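Local structure of contact-dependent inhibitor A (Enterobacter cloacae subsp. cloacae, 4NTQ) at residues W213-S218 with G224-G229. The protein is a contact-dependent inhibition protein whose C-terminal toxin domain probably acts as a ribosomal RNase in target bacteria and is bound by the immunity protein CdiI. Sequence-based numbering, arbitrary orientation.
Sequences WKMFNS and GTYDSG
Trp213 and Tyr226 pair at the open end of a beta hairpin, away from its turn, where strand 213-216 lies antiparallel to strand 222-226, between strands 199-202 and 232-234 of the toxin's antiparallel sheet. They are a hydrogen-bonded pair: Trp213 N gives a nearly straight bond to Tyr226 O, and Tyr226 N returns one of 2.6 Å to Trp213 O. Further along, Met215 N reaches Gly224 O at 3.0 Å.

The two faces are built differently. On one, selenomethionine Met215 crosses the Tyr226 ring. Its CG is anti to the backbone N (chi1 179°), then the chain bends at the selenium and lays Met215 CE over the centre of the Tyr226 ring, 3.8 Å from its centroid. This is a CH-pi contact, with SE set obliquely toward the phenol end of the ring as a Met-aromatic contact. Met215 CB also presses on Tyr226 CE2 at 3.5 Å, while the phenol OH bonds to the carbonyl of Ile223. Trp213, on the same face, brings the CD1 edge of its indole to Asp227 O, which lies in the ring plane, with Trp213 CD1 3.6 Å from Asp227 O; Ile200 and Pro202 of the neighbouring strand 199-202 pack against this side chain.

On the other face Lys214 and Thr225 run side by side. Bends at chi2 and chi4 carry Lys214 NZ to Thr225 OG1, 2.7 Å away, and the ammonium also makes a salt bridge to Asp203. Arg222 donates to the same hydroxyl. Past the strand, Asp227 OD2 accepts from Gly229 N at 2.8 Å, closing an Asx turn. Tyr226 also packs on Met124 of the CdiI chain, so the toxin–immunity interface borders what is a two-stranded hairpin within an antiparallel beta meander.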
ATOM      1  N   TRP A 213     -10.445  -6.028  -8.428  1.00 49.22           N
ATOM      2  CA  TRP A 213      -9.630  -4.817  -8.374  1.00 44.49           C
ATOM      3  C   TRP A 213      -9.647  -4.158  -7.000  1.00 41.36           C
ATOM      4  O   TRP A 213     -10.622  -4.269  -6.261  1.00 39.86           O
ATOM      5  CB  TRP A 213     -10.147  -3.794  -9.387  1.00 45.82           C
ATOM      6  CG  TRP A 213     -10.103  -4.229 -10.823  1.00 50.20           C
ATOM      7  CD1 TRP A 213     -11.132  -4.749 -11.555  1.00 49.05           C
ATOM      8  CD2 TRP A 213      -8.980  -4.153 -11.710  1.00 49.23           C
ATOM      9  NE1 TRP A 213     -10.714  -5.013 -12.835  1.00 51.08           N
ATOM     10  CE2 TRP A 213      -9.398  -4.652 -12.958  1.00 52.38           C
ATOM     11  CE3 TRP A 213      -7.661  -3.709 -11.569  1.00 44.81           C
ATOM     12  CZ2 TRP A 213      -8.542  -4.725 -14.062  1.00 54.81           C
ATOM     13  CZ3 TRP A 213      -6.815  -3.784 -12.657  1.00 49.28           C
ATOM     14  CH2 TRP A 213      -7.260  -4.284 -13.891  1.00 51.88           C
ATOM     15  N   LYS A 214      -8.565  -3.467  -6.660  1.00 37.65           N
ATOM     16  CA  LYS A 214      -8.581  -2.544  -5.529  1.00 35.98           C
ATOM     17  C   LYS A 214      -8.590  -1.159  -6.149  1.00 40.56           C
ATOM     18  O   LYS A 214      -7.907  -0.933  -7.145  1.00 44.78           O
ATOM     19  CB  LYS A 214      -7.346  -2.733  -4.646  1.00 37.14           C
ATOM     20  CG  LYS A 214      -7.165  -4.164  -4.155  1.00 37.63           C
ATOM     21  CD  LYS A 214      -7.454  -4.284  -2.674  1.00 43.51           C
ATOM     22  CE  LYS A 214      -7.332  -5.731  -2.180  1.00 43.70           C
ATOM     23  NZ  LYS A 214      -8.659  -6.420  -2.088  1.00 43.41           N
HETATM   24  N   MSE A 215      -9.369  -0.237  -5.588  1.00 40.14           N
HETATM   25  CA  MSE A 215      -9.465   1.100  -6.164  1.00 32.61           C
HETATM   26  C   MSE A 215      -8.992   2.153  -5.185  1.00 43.65           C
HETATM   27  O   MSE A 215      -9.227   2.037  -3.989  1.00 44.42           O
HETATM   28  CB  MSE A 215     -10.895   1.394  -6.600  1.00 40.74           C
HETATM   29  CG  MSE A 215     -11.107   2.779  -7.194  1.00 36.49           C
HETATM   30 SE   MSE A 215     -12.952   3.025  -7.787  1.00 54.09          SE
HETATM   31  CE  MSE A 215     -13.114   1.383  -8.840  1.00 53.35           C
ATOM     32  N   PHE A 216      -8.317   3.179  -5.693  1.00 35.45           N
ATOM     33  CA  PHE A 216      -7.884   4.291  -4.861  1.00 36.05           C
ATOM     34  C   PHE A 216      -8.409   5.608  -5.431  1.00 39.85           C
ATOM     35  O   PHE A 216      -8.468   5.786  -6.648  1.00 36.87           O
ATOM     36  CB  PHE A 216      -6.361   4.329  -4.761  1.00 34.69           C
ATOM     37  CG  PHE A 216      -5.759   3.071  -4.205  1.00 29.82           C
ATOM     38  CD1 PHE A 216      -5.393   2.991  -2.874  1.00 35.52           C
ATOM     39  CD2 PHE A 216      -5.563   1.964  -5.012  1.00 32.80           C
ATOM     40  CE1 PHE A 216      -4.837   1.830  -2.358  1.00 30.23           C
ATOM     41  CE2 PHE A 216      -4.999   0.803  -4.506  1.00 38.87           C
ATOM     42  CZ  PHE A 216      -4.635   0.739  -3.177  1.00 36.69           C
ATOM     43  N   ASN A 217      -8.795   6.535  -4.564  1.00 42.67           N
ATOM     44  CA  ASN A 217      -9.340   7.791  -5.077  1.00 48.08           C
ATOM     45  C   ASN A 217      -8.274   8.763  -5.581  1.00 49.62           C
ATOM     46  O   ASN A 217      -7.084   8.433  -5.586  1.00 46.84           O
ATOM     47  CB  ASN A 217     -10.303   8.451  -4.083  1.00 40.41           C
ATOM     48  CG  ASN A 217      -9.609   9.031  -2.873  1.00 42.55           C
ATOM     49  OD1 ASN A 217      -8.383   9.040  -2.776  1.00 46.61           O
ATOM     50  ND2 ASN A 217     -10.403   9.534  -1.939  1.00 45.08           N
ATOM     51  N   SER A 218      -8.703   9.957  -5.984  1.00 46.74           N
ATOM     52  CA  SER A 218      -7.824  10.918  -6.642  1.00 44.45           C
ATOM     53  C   SER A 218      -6.649  11.300  -5.754  1.00 45.36           C
ATOM     54  O   SER A 218      -5.633  11.787  -6.237  1.00 53.50           O
ATOM     55  CB  SER A 218      -8.601  12.169  -7.053  1.00 47.88           C
ATOM     56  OG  SER A 218      -9.032  12.885  -5.912  1.00 48.92           O
ATOM     57  N   GLY A 224     -12.107   0.892  -1.802  1.00 33.03           N
ATOM     58  CA  GLY A 224     -12.745  -0.411  -1.840  1.00 43.69           C
ATOM     59  C   GLY A 224     -12.086  -1.529  -2.633  1.00 44.83           C
ATOM     60  O   GLY A 224     -11.222  -1.308  -3.486  1.00 42.43           O
ATOM     61  N   THR A 225     -12.514  -2.751  -2.334  1.00 43.20           N
ATOM     62  CA  THR A 225     -12.177  -3.904  -3.151  1.00 39.86           C
ATOM     63  C   THR A 225     -13.331  -4.081  -4.124  1.00 40.73           C
ATOM     64  O   THR A 225     -14.474  -3.957  -3.719  1.00 45.73           O
ATOM     65  CB  THR A 225     -12.030  -5.157  -2.289  1.00 35.60           C
ATOM     66  OG1 THR A 225     -10.854  -5.042  -1.474  1.00 40.70           O
ATOM     67  CG2 THR A 225     -11.919  -6.395  -3.175  1.00 34.98           C
ATOM     68  N   TYR A 226     -13.045  -4.348  -5.397  1.00 39.48           N
ATOM     69  CA  TYR A 226     -14.085  -4.388  -6.434  1.00 44.12           C
ATOM     70  C   TYR A 226     -14.048  -5.655  -7.278  1.00 45.78           C
ATOM     71  O   TYR A 226     -12.981  -6.248  -7.461  1.00 58.27           O
ATOM     72  CB  TYR A 226     -13.969  -3.177  -7.368  1.00 44.34           C
ATOM     73  CG  TYR A 226     -14.313  -1.863  -6.704  1.00 50.01           C
ATOM     74  CD1 TYR A 226     -15.504  -1.201  -6.998  1.00 48.31           C
ATOM     75  CD2 TYR A 226     -13.451  -1.286  -5.777  1.00 34.56           C
ATOM     76  CE1 TYR A 226     -15.823   0.005  -6.381  1.00 45.71           C
ATOM     77  CE2 TYR A 226     -13.756  -0.102  -5.168  1.00 40.56           C
ATOM     78  CZ  TYR A 226     -14.944   0.546  -5.466  1.00 45.30           C
ATOM     79  OH  TYR A 226     -15.232   1.734  -4.838  1.00 46.93           O
ATOM     80  N   ASP A 227     -15.203  -6.062  -7.807  1.00 42.61           N
ATOM     81  CA  ASP A 227     -15.242  -7.217  -8.714  1.00 47.66           C
ATOM     82  C   ASP A 227     -14.820  -6.852 -10.137  1.00 49.90           C
ATOM     83  O   ASP A 227     -14.366  -5.732 -10.384  1.00 54.21           O
ATOM     84  CB  ASP A 227     -16.582  -7.976  -8.668  1.00 43.84           C
ATOM     85  CG  ASP A 227     -17.746  -7.214  -9.293  1.00 53.42           C
ATOM     86  OD1 ASP A 227     -18.892  -7.529  -8.909  1.00 59.01           O
ATOM     87  OD2 ASP A 227     -17.552  -6.337 -10.165  1.00 52.25           O
ATOM     88  N   SER A 228     -14.963  -7.791 -11.068  1.00 53.15           N
ATOM     89  CA  SER A 228     -14.403  -7.600 -12.407  1.00 59.96           C
ATOM     90  C   SER A 228     -15.154  -6.543 -13.226  1.00 63.86           C
ATOM     91  O   SER A 228     -14.709  -6.154 -14.308  1.00 64.18           O
ATOM     92  CB  SER A 228     -14.309  -8.930 -13.172  1.00 55.59           C
ATOM     93  OG  SER A 228     -15.587  -9.476 -13.443  1.00 54.11           O
ATOM     94  N   GLY A 229     -16.284  -6.079 -12.700  1.00 62.73           N
ATOM     95  CA  GLY A 229     -17.079  -5.067 -13.369  1.00 52.45           C
ATOM     96  C   GLY A 229     -17.159  -3.799 -12.552  1.00 54.42           C
ATOM     97  O   GLY A 229     -17.986  -2.936 -12.820  1.00 60.24           O
TER